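Local atomic coordinates of transcription antitermination protein NusB (Aquifex aeolicus, PDB entry 3R2C), a protein that probably binds the boxA antiterminator sequence of ribosomal RNA operons and takes part in the transcription antitermination that rRNA genes require. Residues 6-11 with 48-53; 63-68 with 84-89; 12-17 with 27-32. All coordinates share one frame; numbering follows the deposited sequence.

In the fold
The all-helical NusB fold illustrates how one hydrophobic interior can carry quite different polar rims. All three contacts are buried. Contacts 1 and 3 share helix 3-21, with contact 3 nested in the loop that contact 1 closes; Val51 of the former touches Val14 and Phe29 of the latter. Contact 2 lies on the opposite side of the chain's centre, yet Leu87 of helix 79-94 reaches back to Ala11, Leu50 and Phe12. Contacts 1 and 2 are apolar across the helices and put RNA-binding groups at their margins, a guanidinium in one and a backbone carbonyl in the other. Contact 3 adds a charged rim beside another protein chain.

Contact 1 of 3, residues 6-11 with 48-53. With nucleotides of chain E.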
loop_
_atom_site.group_PDB
_atom_site.type_symbol
_atom_site.label_atom_id
_atom_site.label_comp_id
_atom_site.label_asym_id
_atom_site.label_seq_id
_atom_site.Cartn_x
_atom_site.Cartn_y
_atom_site.Cartn_z
ATOM N N GLY A 6 -2.048 -12.739 8.194
ATOM C CA GLY A 6 -0.682 -12.293 7.980
ATOM C C GLY A 6 -0.332 -12.225 6.498
ATOM O O GLY A 6 0.377 -11.320 6.062
ATOM N N ALA A 7 -0.829 -13.175 5.717
ATOM C CA ALA A 7 -0.520 -13.203 4.279
ATOM C C ALA A 7 -1.131 -11.994 3.565
ATOM O O ALA A 7 -0.533 -11.440 2.643
ATOM C CB ALA A 7 -1.030 -14.490 3.658
ATOM N N ARG A 8 -2.323 -11.593 3.996
ATOM C CA ARG A 8 -2.970 -10.394 3.460
ATOM C C ARG A 8 -2.189 -9.127 3.814
ATOM O O ARG A 8 -2.083 -8.211 2.996
ATOM C CB ARG A 8 -4.411 -10.302 3.967
ATOM C CG ARG A 8 -5.292 -11.363 3.331
ATOM C CD ARG A 8 -6.653 -11.506 4.029
ATOM N NE ARG A 8 -7.366 -12.674 3.506
ATOM C CZ ARG A 8 -7.907 -13.632 4.254
ATOM N NH1 ARG A 8 -7.874 -13.554 5.590
ATOM N NH2 ARG A 8 -8.504 -14.660 3.669
ATOM N N ASP A 9 -1.632 -9.069 5.020
ATOM C CA ASP A 9 -0.768 -7.943 5.365
ATOM C C ASP A 9 0.474 -7.889 4.450
ATOM O O ASP A 9 0.840 -6.827 3.932
ATOM C CB ASP A 9 -0.340 -8.006 6.833
ATOM C CG ASP A 9 0.683 -6.921 7.186
ATOM O OD1 ASP A 9 0.276 -5.754 7.371
ATOM O OD2 ASP A 9 1.896 -7.223 7.260
ATOM N N THR A 10 1.112 -9.034 4.233
ATOM C CA THR A 10 2.261 -9.085 3.325
ATOM C C THR A 10 1.886 -8.596 1.933
ATOM O O THR A 10 2.583 -7.763 1.347
ATOM C CB THR A 10 2.812 -10.518 3.227
ATOM O OG1 THR A 10 3.282 -10.921 4.519
ATOM C CG2 THR A 10 3.945 -10.602 2.214
ATOM N N ALA A 11 0.785 -9.120 1.402
ATOM C CA ALA A 11 0.356 -8.795 0.053
ATOM C C ALA A 11 0.004 -7.308 -0.050
ATOM O O ALA A 11 0.365 -6.643 -1.032
ATOM C CB ALA A 11 -0.849 -9.652 -0.344
ATOM N N LYS A 48 2.084 -14.892 -1.897
ATOM C CA LYS A 48 2.604 -14.839 -3.264
ATOM C C LYS A 48 1.447 -14.928 -4.274
ATOM O O LYS A 48 1.446 -14.242 -5.304
ATOM C CB LYS A 48 3.598 -15.976 -3.495
ATOM C CG LYS A 48 4.250 -16.008 -4.877
ATOM C CD LYS A 48 5.112 -17.261 -5.022
ATOM C CE LYS A 48 6.346 -17.028 -5.890
ATOM N NZ LYS A 48 7.548 -17.741 -5.353
ATOM N N LYS A 49 0.459 -15.758 -3.958
ATOM C CA LYS A 49 -0.701 -15.941 -4.824
ATOM C C LYS A 49 -1.602 -14.693 -4.857
ATOM O O LYS A 49 -2.083 -14.309 -5.923
ATOM C CB LYS A 49 -1.504 -17.161 -4.390
ATOM C CG LYS A 49 -2.603 -17.547 -5.374
ATOM C CD LYS A 49 -2.991 -18.997 -5.196
ATOM C CE LYS A 49 -3.498 -19.237 -3.799
ATOM N NZ LYS A 49 -4.706 -18.416 -3.545
ATOM N N LEU A 50 -1.810 -14.056 -3.704
ATOM C CA LEU A 50 -2.566 -12.801 -3.642
ATOM C C LEU A 50 -1.892 -11.738 -4.487
ATOM O O LEU A 50 -2.552 -11.071 -5.281
ATOM C CB LEU A 50 -2.676 -12.281 -2.207
ATOM C CG LEU A 50 -3.524 -13.129 -1.267
ATOM C CD1 LEU A 50 -3.325 -12.671 0.200
ATOM C CD2 LEU A 50 -4.982 -13.050 -1.679
ATOM N N VAL A 51 -0.583 -11.578 -4.309
ATOM C CA VAL A 51 0.162 -10.567 -5.065
ATOM C C VAL A 51 0.124 -10.894 -6.550
ATOM O O VAL A 51 -0.151 -10.022 -7.384
ATOM C CB VAL A 51 1.630 -10.434 -4.588
ATOM C CG1 VAL A 51 2.437 -9.569 -5.570
ATOM C CG2 VAL A 51 1.677 -9.819 -3.188
ATOM N N ASP A 52 0.378 -12.149 -6.895
ATOM C CA ASP A 52 0.401 -12.528 -8.315
ATOM C C ASP A 52 -0.953 -12.267 -8.980
ATOM O O ASP A 52 -1.023 -11.853 -10.147
ATOM C CB ASP A 52 0.781 -14.003 -8.490
ATOM C CG ASP A 52 2.248 -14.270 -8.177
ATOM O OD1 ASP A 52 3.030 -13.295 -8.068
ATOM O OD2 ASP A 52 2.621 -15.458 -8.049
ATOM N N THR A 53 -2.019 -12.497 -8.227
ATOM C CA THR A 53 -3.375 -12.364 -8.746
ATOM C C THR A 53 -3.730 -10.903 -8.980
ATOM O O THR A 53 -4.236 -10.548 -10.049
ATOM C CB THR A 53 -4.417 -12.965 -7.771
ATOM O OG1 THR A 53 -4.191 -14.367 -7.630
ATOM C CG2 THR A 53 -5.834 -12.736 -8.275
ATOM O "O5'" G E 1 -9.285 -19.809 14.251
ATOM C "C5'" G E 1 -8.825 -18.881 15.227
ATOM C "C4'" G E 1 -9.576 -17.577 15.146
ATOM O "O4'" G E 1 -9.241 -16.907 13.895
ATOM C "C3'" G E 1 -11.095 -17.696 15.142
ATOM O "O3'" G E 1 -11.624 -16.480 15.660
ATOM C "C2'" G E 1 -11.385 -17.795 13.642
ATOM O "O2'" G E 1 -12.717 -17.515 13.262
ATOM C "C1'" G E 1 -10.404 -16.750 13.111
ATOM N N9 G E 1 -10.026 -16.898 11.707
ATOM C C8 G E 1 -9.883 -17.987 10.874
ATOM N N7 G E 1 -9.479 -17.641 9.672
ATOM C C5 G E 1 -9.343 -16.260 9.727
ATOM C C6 G E 1 -8.949 -15.292 8.754
ATOM O O6 G E 1 -8.628 -15.485 7.589
ATOM N N1 G E 1 -8.950 -13.991 9.254
ATOM C C2 G E 1 -9.304 -13.664 10.538
ATOM N N2 G E 1 -9.271 -12.375 10.889
ATOM N N3 G E 1 -9.682 -14.546 11.440
ATOM C C4 G E 1 -9.678 -15.803 10.970
#
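Arg8 leads a double life here: its aliphatic CG rests on Leu50 CD1 at 3.9 Å, while its far end binds an RNA base. The chain runs extended from CG to NE, carrying the guanidinium clear of the helix pair, where Arg8 NH1 donates to O6 of nucleotide G1 in chain E over 2.9 Å. That bond is nearly straight, 161° at the hydrogen, and O6 sits at the edge of the guanidinium, near its plane. Asp106, Glu91 and Glu99 form salt bridges with NH1, NE and NH2 respectively. So many carboxylates round one buried group would probably stabilise its positive charge and restrict its rotation, consistent with a fixed direction for the NH1 donor. Within the all-helical NusB fold this is a joint between helix 3-21 and helix 41-56, whose short segments converge to 8.8 Å between axes at an angle of 40°. The backbones come nearest at Ala11, whose CA lies 5.4 Å from the CA of Val51. Ala11 CB is met by Leu50 CB at 3.7 Å and also by CG2 of Val51. The same CG2 presses on the backbone, 3.6 Å from Ala11 CA; with Val51 CG1 anti to the backbone N (chi1 169°), CG2 is the branch turned to this neighbour. Leu50 CD1 lies against two successive residues of the partner helix, near Ala7 O as well as Arg8 CG. Leu87 of helix 79-94 packs against both Ala11 and Leu50 from a third helix.

Contact 2 of 3, residues 63-68 with 84-89. With nucleotides of chain E.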
loop_
_atom_site.group_PDB
_atom_site.type_symbol
_atom_site.label_atom_id
_atom_site.label_comp_id
_atom_site.label_asym_id
_atom_site.label_seq_id
_atom_site.Cartn_x
_atom_site.Cartn_y
_atom_site.Cartn_z
ATOM N N SER A 63 -10.752 -1.142 -12.859
ATOM C CA SER A 63 -12.018 -0.839 -13.528
ATOM C C SER A 63 -13.218 -1.228 -12.658
ATOM O O SER A 63 -14.206 -0.494 -12.559
ATOM C CB SER A 63 -12.080 -1.582 -14.861
ATOM O OG SER A 63 -13.338 -1.418 -15.473
ATOM N N ILE A 64 -13.145 -2.401 -12.042
ATOM C CA ILE A 64 -14.227 -2.852 -11.169
ATOM C C ILE A 64 -14.409 -1.876 -10.008
ATOM O O ILE A 64 -15.521 -1.510 -9.655
ATOM C CB ILE A 64 -13.939 -4.250 -10.621
ATOM C CG1 ILE A 64 -14.133 -5.278 -11.743
ATOM C CG2 ILE A 64 -14.837 -4.542 -9.416
ATOM C CD1 ILE A 64 -13.501 -6.609 -11.462
ATOM N N ILE A 65 -13.303 -1.443 -9.425
ATOM C CA ILE A 65 -13.349 -0.476 -8.339
ATOM C C ILE A 65 -13.956 0.844 -8.830
ATOM O O ILE A 65 -14.848 1.393 -8.194
ATOM C CB ILE A 65 -11.933 -0.252 -7.755
ATOM C CG1 ILE A 65 -11.477 -1.513 -6.988
ATOM C CG2 ILE A 65 -11.898 0.975 -6.851
ATOM C CD1 ILE A 65 -9.962 -1.522 -6.695
ATOM N N GLU A 66 -13.486 1.338 -9.974
ATOM C CA GLU A 66 -13.955 2.624 -10.492
ATOM C C GLU A 66 -15.448 2.627 -10.809
ATOM O O GLU A 66 -16.121 3.636 -10.627
ATOM C CB GLU A 66 -13.147 3.032 -11.733
ATOM C CG GLU A 66 -11.847 3.732 -11.378
ATOM C CD GLU A 66 -11.128 4.302 -12.595
ATOM O OE1 GLU A 66 -11.483 3.923 -13.735
ATOM O OE2 GLU A 66 -10.208 5.130 -12.411
ATOM N N LYS A 67 -15.967 1.498 -11.277
ATOM C CA LYS A 67 -17.397 1.376 -11.533
ATOM C C LYS A 67 -18.238 1.728 -10.304
ATOM O O LYS A 67 -19.398 2.104 -10.441
ATOM C CB LYS A 67 -17.736 -0.034 -12.015
ATOM C CG LYS A 67 -19.183 -0.213 -12.445
ATOM C CD LYS A 67 -19.347 -1.449 -13.319
ATOM C CE LYS A 67 -20.718 -1.489 -13.987
ATOM N NZ LYS A 67 -20.870 -2.663 -14.896
ATOM N N HIS A 68 -17.658 1.614 -9.110
ATOM C CA HIS A 68 -18.397 1.888 -7.881
ATOM C C HIS A 68 -17.883 3.110 -7.146
ATOM O O HIS A 68 -18.171 3.283 -5.975
ATOM C CB HIS A 68 -18.362 0.661 -6.952
ATOM C CG HIS A 68 -18.996 -0.546 -7.559
ATOM N ND1 HIS A 68 -20.341 -0.825 -7.427
ATOM C CD2 HIS A 68 -18.488 -1.522 -8.353
ATOM C CE1 HIS A 68 -20.631 -1.924 -8.102
ATOM N NE2 HIS A 68 -19.522 -2.366 -8.671
ATOM N N ALA A 84 -5.655 -1.550 -0.549
ATOM C CA ALA A 84 -6.472 -2.456 0.244
ATOM C C ALA A 84 -7.673 -2.921 -0.582
ATOM O O ALA A 84 -8.073 -4.089 -0.498
ATOM C CB ALA A 84 -6.929 -1.793 1.547
ATOM N N LEU A 85 -8.248 -2.013 -1.375
ATOM C CA LEU A 85 -9.345 -2.366 -2.274
ATOM C C LEU A 85 -8.873 -3.305 -3.383
ATOM O O LEU A 85 -9.581 -4.225 -3.758
ATOM C CB LEU A 85 -10.005 -1.111 -2.888
ATOM C CG LEU A 85 -10.999 -0.410 -1.939
ATOM C CD1 LEU A 85 -11.371 0.994 -2.433
ATOM C CD2 LEU A 85 -12.247 -1.263 -1.738
ATOM N N ARG A 86 -7.679 -3.085 -3.909
ATOM C CA ARG A 86 -7.194 -3.952 -4.971
ATOM C C ARG A 86 -7.050 -5.366 -4.430
ATOM O O ARG A 86 -7.390 -6.345 -5.097
ATOM C CB ARG A 86 -5.853 -3.457 -5.505
ATOM C CG ARG A 86 -5.971 -2.280 -6.485
ATOM C CD ARG A 86 -4.654 -1.482 -6.568
ATOM N NE ARG A 86 -4.618 -0.640 -7.759
ATOM C CZ ARG A 86 -3.701 0.286 -8.009
ATOM N NH1 ARG A 86 -2.730 0.539 -7.136
ATOM N NH2 ARG A 86 -3.760 0.964 -9.138
ATOM N N LEU A 87 -6.541 -5.463 -3.213
ATOM C CA LEU A 87 -6.320 -6.758 -2.599
ATOM C C LEU A 87 -7.660 -7.443 -2.312
ATOM O O LEU A 87 -7.824 -8.645 -2.560
ATOM C CB LEU A 87 -5.506 -6.582 -1.313
ATOM C CG LEU A 87 -5.233 -7.863 -0.520
ATOM C CD1 LEU A 87 -4.480 -8.876 -1.379
ATOM C CD2 LEU A 87 -4.453 -7.538 0.764
ATOM N N GLY A 88 -8.619 -6.682 -1.783
ATOM C CA GLY A 88 -9.938 -7.221 -1.476
ATOM C C GLY A 88 -10.601 -7.762 -2.736
ATOM O O GLY A 88 -11.191 -8.834 -2.735
ATOM N N VAL A 89 -10.492 -7.032 -3.830
ATOM C CA VAL A 89 -11.131 -7.472 -5.069
ATOM C C VAL A 89 -10.448 -8.731 -5.607
ATOM O O VAL A 89 -11.113 -9.657 -6.058
ATOM C CB VAL A 89 -11.130 -6.359 -6.130
ATOM C CG1 VAL A 89 -11.522 -6.922 -7.523
ATOM C CG2 VAL A 89 -12.074 -5.243 -5.705
ATOM P P U E 7 -21.739 3.675 3.332
ATOM O OP1 U E 7 -21.905 4.485 4.556
ATOM O OP2 U E 7 -22.926 3.369 2.502
ATOM O "O5'" U E 7 -20.592 4.299 2.425
ATOM C "C5'" U E 7 -19.404 4.809 3.008
ATOM C "C4'" U E 7 -18.548 5.518 1.985
ATOM O "O4'" U E 7 -18.355 4.651 0.827
ATOM C "C3'" U E 7 -19.128 6.825 1.444
ATOM O "O3'" U E 7 -18.065 7.734 1.170
ATOM C "C2'" U E 7 -19.755 6.399 0.132
ATOM O "O2'" U E 7 -19.900 7.441 -0.809
ATOM C "C1'" U E 7 -18.759 5.343 -0.338
ATOM N N1 U E 7 -19.320 4.374 -1.293
ATOM C C2 U E 7 -18.907 4.525 -2.603
ATOM O O2 U E 7 -18.119 5.385 -2.965
ATOM N N3 U E 7 -19.450 3.627 -3.476
ATOM C C4 U E 7 -20.340 2.620 -3.192
ATOM O O4 U E 7 -20.711 1.909 -4.123
ATOM C C5 U E 7 -20.738 2.531 -1.818
ATOM C C6 U E 7 -20.226 3.398 -0.931
#
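Ile65, on helix 58-66, faces Leu85 of helix 79-94 with their CA atoms 7.5 Å apart, a spacing spanned by the Ile65 side chain. Ile65 does most of the work. Ile65 CD1 lies 3.8 Å from Leu85 CB and also reaches the opposing backbone, 3.9 Å from Arg86 N, besides meeting the aliphatic CG of Arg86. One carbon back, Ile65 CG1 touches Val89 CG2 at 4.0 Å. Chi1 of Ile65, -70°, sets CG1 anti to the carbonyl carbon, and the extended chi2 then carries CD1 forward to the partner. The two branches of Val89 are divided between neighbours, since its CG1 meets Ile64 CD1 at a looser 4.4 Å. This is a helix-to-helix joint of the NusB fold, and Ile130 of helix 117-137 adds to it by packing on both isoleucines. Arg86 contributes its CG methylene here, whereas its guanidinium turns to Asp62 in a salt bridge and to Asn83. Just beyond the isoleucines the chain turns, and the carbonyl of His68 becomes an RNA-binding group: N3 of nucleotide U7 in chain E donates to His68 O over 2.8 Å, with 155° at the hydrogen. The bond uses the imino N-H of uracil, while O4 of the same base lies at the edge of the His68 ring.

Contact 3 of 3, residues 12-17 with 27-32; sequences FLVLYR and ELFKEV. With ACT (acetate ion), chain K.
Two arginines converge on OE1 of Glu31: Arg21 in a salt bridge, and Arg17, whose NH1 stands 3.7 Å from that oxygen in a long, weaker ion pair. The Arg17 guanidinium and the Glu31 carboxylate are turned 55° against each other, so the groups do not meet as a flat two-pronged pair. A stronger partner of Arg17 is Glu35, which its NH2 engages. Beneath this charged rim Val32 CG2 sits over one face of the Arg17 guanidinium, 3.7 Å from NH1 and displaced toward the rim of the group. Val32 CG2 also meets CG2 of Val14 at 3.6 Å, and thus joins the polar edge to the apolar interior. Val14 divides its branches: with CG1 anti to the backbone N (chi1 175°), CG2 runs on to Phe29 CA at 3.7 Å, and CG1 lies 4.1 Å from Leu28 CB. At one end Leu28 CD1 lies 3.9 Å from the carbonyl C of Arg17; at the other, Leu13 CB flanks Val32 CG1. These residues form the seam between consecutive helices 3-21 and 25-36 of the NusB fold, with the short segments running at 131° to each other and their axes 9.2 Å apart. Phe29 closes the apolar side by an edge-to-face contact with Tyr44. Lys30, pointing away from helix 3-21, donates from NZ to OXT of an acetate, probably from the crystallisation liquor, at 2.7 Å. Another protein chain comes up to the rim, where its backbone takes a weak hydrogen bond from Arg17 NE and a basic side chain packs on Glu31. With Glu35 on NH2, a long pair from NH1 to Glu31 and that weak bond from NE, the Arg17 guanidinium probably stays charged and is restrained over Val32 CG2 at the interface.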
loop_
_atom_site.group_PDB
_atom_site.type_symbol
_atom_site.label_atom_id
_atom_site.label_comp_id
_atom_site.label_asym_id
_atom_site.label_seq_id
_atom_site.Cartn_x
_atom_site.Cartn_y
_atom_site.Cartn_z
ATOM N N PHE A 12 -0.692 -6.782 0.962
ATOM C CA PHE A 12 -1.006 -5.350 0.978
ATOM C C PHE A 12 0.270 -4.491 0.931
ATOM O O PHE A 12 0.353 -3.519 0.163
ATOM C CB PHE A 12 -1.814 -4.960 2.217
ATOM C CG PHE A 12 -1.832 -3.479 2.451
ATOM C CD1 PHE A 12 -2.725 -2.675 1.765
ATOM C CD2 PHE A 12 -0.934 -2.887 3.341
ATOM C CE1 PHE A 12 -2.728 -1.291 1.955
ATOM C CE2 PHE A 12 -0.930 -1.520 3.538
ATOM C CZ PHE A 12 -1.830 -0.715 2.834
ATOM N N LEU A 13 1.258 -4.849 1.744
ATOM C CA LEU A 13 2.508 -4.094 1.797
ATOM C C LEU A 13 3.186 -4.093 0.437
ATOM O O LEU A 13 3.765 -3.078 0.021
ATOM C CB LEU A 13 3.459 -4.666 2.863
ATOM C CG LEU A 13 2.930 -4.513 4.299
ATOM C CD1 LEU A 13 3.908 -5.073 5.331
ATOM C CD2 LEU A 13 2.617 -3.048 4.617
ATOM N N VAL A 14 3.114 -5.223 -0.261
ATOM C CA VAL A 14 3.734 -5.307 -1.576
ATOM C C VAL A 14 3.007 -4.413 -2.585
ATOM O O VAL A 14 3.654 -3.661 -3.297
ATOM C CB VAL A 14 3.882 -6.765 -2.073
ATOM C CG1 VAL A 14 4.419 -6.799 -3.516
ATOM C CG2 VAL A 14 4.848 -7.547 -1.139
ATOM N N LEU A 15 1.678 -4.475 -2.623
ATOM C CA LEU A 15 0.899 -3.648 -3.533
ATOM C C LEU A 15 1.107 -2.165 -3.226
ATOM O O LEU A 15 1.220 -1.356 -4.131
ATOM C CB LEU A 15 -0.598 -4.000 -3.437
ATOM C CG LEU A 15 -0.955 -5.421 -3.899
ATOM C CD1 LEU A 15 -2.463 -5.713 -3.757
ATOM C CD2 LEU A 15 -0.504 -5.651 -5.350
ATOM N N TYR A 16 1.158 -1.823 -1.942
ATOM C CA TYR A 16 1.383 -0.451 -1.501
ATOM C C TYR A 16 2.738 0.045 -2.021
ATOM O O TYR A 16 2.830 1.117 -2.635
ATOM C CB TYR A 16 1.272 -0.393 0.031
ATOM C CG TYR A 16 1.714 0.900 0.709
ATOM C CD1 TYR A 16 0.855 1.992 0.813
ATOM C CD2 TYR A 16 2.973 1.006 1.280
ATOM C CE1 TYR A 16 1.253 3.163 1.456
ATOM C CE2 TYR A 16 3.374 2.157 1.925
ATOM C CZ TYR A 16 2.514 3.234 2.007
ATOM O OH TYR A 16 2.939 4.386 2.633
ATOM N N ARG A 17 3.788 -0.750 -1.832
ATOM C CA ARG A 17 5.111 -0.378 -2.341
ATOM C C ARG A 17 5.176 -0.297 -3.855
ATOM O O ARG A 17 5.860 0.560 -4.420
ATOM C CB ARG A 17 6.159 -1.383 -1.877
ATOM C CG ARG A 17 6.773 -0.995 -0.577
ATOM C CD ARG A 17 7.617 -2.109 -0.006
ATOM N NE ARG A 17 7.616 -2.026 1.445
ATOM C CZ ARG A 17 8.520 -2.598 2.228
ATOM N NH1 ARG A 17 9.517 -3.286 1.698
ATOM N NH2 ARG A 17 8.426 -2.448 3.537
ATOM N N GLU A 27 10.447 -8.533 -7.037
ATOM C CA GLU A 27 11.525 -7.973 -6.215
ATOM C C GLU A 27 10.992 -7.274 -4.950
ATOM O O GLU A 27 11.619 -7.316 -3.883
ATOM C CB GLU A 27 12.359 -6.985 -7.050
ATOM C CG GLU A 27 13.346 -7.655 -8.004
ATOM C CD GLU A 27 13.930 -6.690 -9.035
ATOM O OE1 GLU A 27 14.130 -5.496 -8.709
ATOM O OE2 GLU A 27 14.186 -7.130 -10.176
ATOM N N LEU A 28 9.859 -6.593 -5.077
ATOM C CA LEU A 28 9.221 -5.961 -3.921
ATOM C C LEU A 28 8.729 -7.028 -2.930
ATOM O O LEU A 28 8.806 -6.840 -1.716
ATOM C CB LEU A 28 8.078 -5.042 -4.362
ATOM C CG LEU A 28 8.506 -3.820 -5.187
ATOM C CD1 LEU A 28 7.298 -3.055 -5.707
ATOM C CD2 LEU A 28 9.427 -2.899 -4.372
ATOM N N PHE A 29 8.235 -8.150 -3.453
ATOM C CA PHE A 29 7.767 -9.258 -2.626
ATOM C C PHE A 29 8.925 -9.855 -1.822
ATOM O O PHE A 29 8.798 -10.143 -0.636
ATOM C CB PHE A 29 7.134 -10.336 -3.511
ATOM C CG PHE A 29 6.536 -11.486 -2.740
ATOM C CD1 PHE A 29 5.300 -11.364 -2.129
ATOM C CD2 PHE A 29 7.205 -12.699 -2.646
ATOM C CE1 PHE A 29 4.736 -12.430 -1.413
ATOM C CE2 PHE A 29 6.646 -13.768 -1.937
ATOM C CZ PHE A 29 5.408 -13.624 -1.318
ATOM N N LYS A 30 10.064 -10.035 -2.479
ATOM C CA LYS A 30 11.258 -10.522 -1.810
ATOM C C LYS A 30 11.660 -9.564 -0.681
ATOM O O LYS A 30 12.000 -10.012 0.411
ATOM C CB LYS A 30 12.384 -10.725 -2.842
ATOM C CG LYS A 30 13.756 -11.092 -2.279
ATOM C CD LYS A 30 14.870 -10.896 -3.326
ATOM C CE LYS A 30 14.962 -12.052 -4.332
ATOM N NZ LYS A 30 15.962 -11.787 -5.419
ATOM N N GLU A 31 11.591 -8.250 -0.915
ATOM C CA GLU A 31 11.924 -7.279 0.131
ATOM C C GLU A 31 11.021 -7.427 1.362
ATOM O O GLU A 31 11.493 -7.426 2.504
ATOM C CB GLU A 31 11.798 -5.841 -0.381
ATOM C CG GLU A 31 12.934 -5.358 -1.238
ATOM C CD GLU A 31 12.744 -3.905 -1.680
ATOM O OE1 GLU A 31 11.837 -3.220 -1.152
ATOM O OE2 GLU A 31 13.504 -3.453 -2.553
ATOM N N VAL A 32 9.716 -7.530 1.135
ATOM C CA VAL A 32 8.781 -7.601 2.258
ATOM C C VAL A 32 8.946 -8.903 3.048
ATOM O O VAL A 32 8.899 -8.901 4.277
ATOM C CB VAL A 32 7.319 -7.423 1.795
ATOM C CG1 VAL A 32 6.358 -7.670 2.961
ATOM C CG2 VAL A 32 7.120 -6.016 1.223
HETATM C C ACT K . 13.074 -11.637 -8.036
HETATM O O ACT K . 13.256 -11.005 -9.107
HETATM O OXT ACT K . 13.916 -11.439 -7.132
HETATM C CH3 ACT K . 11.921 -12.582 -7.839
#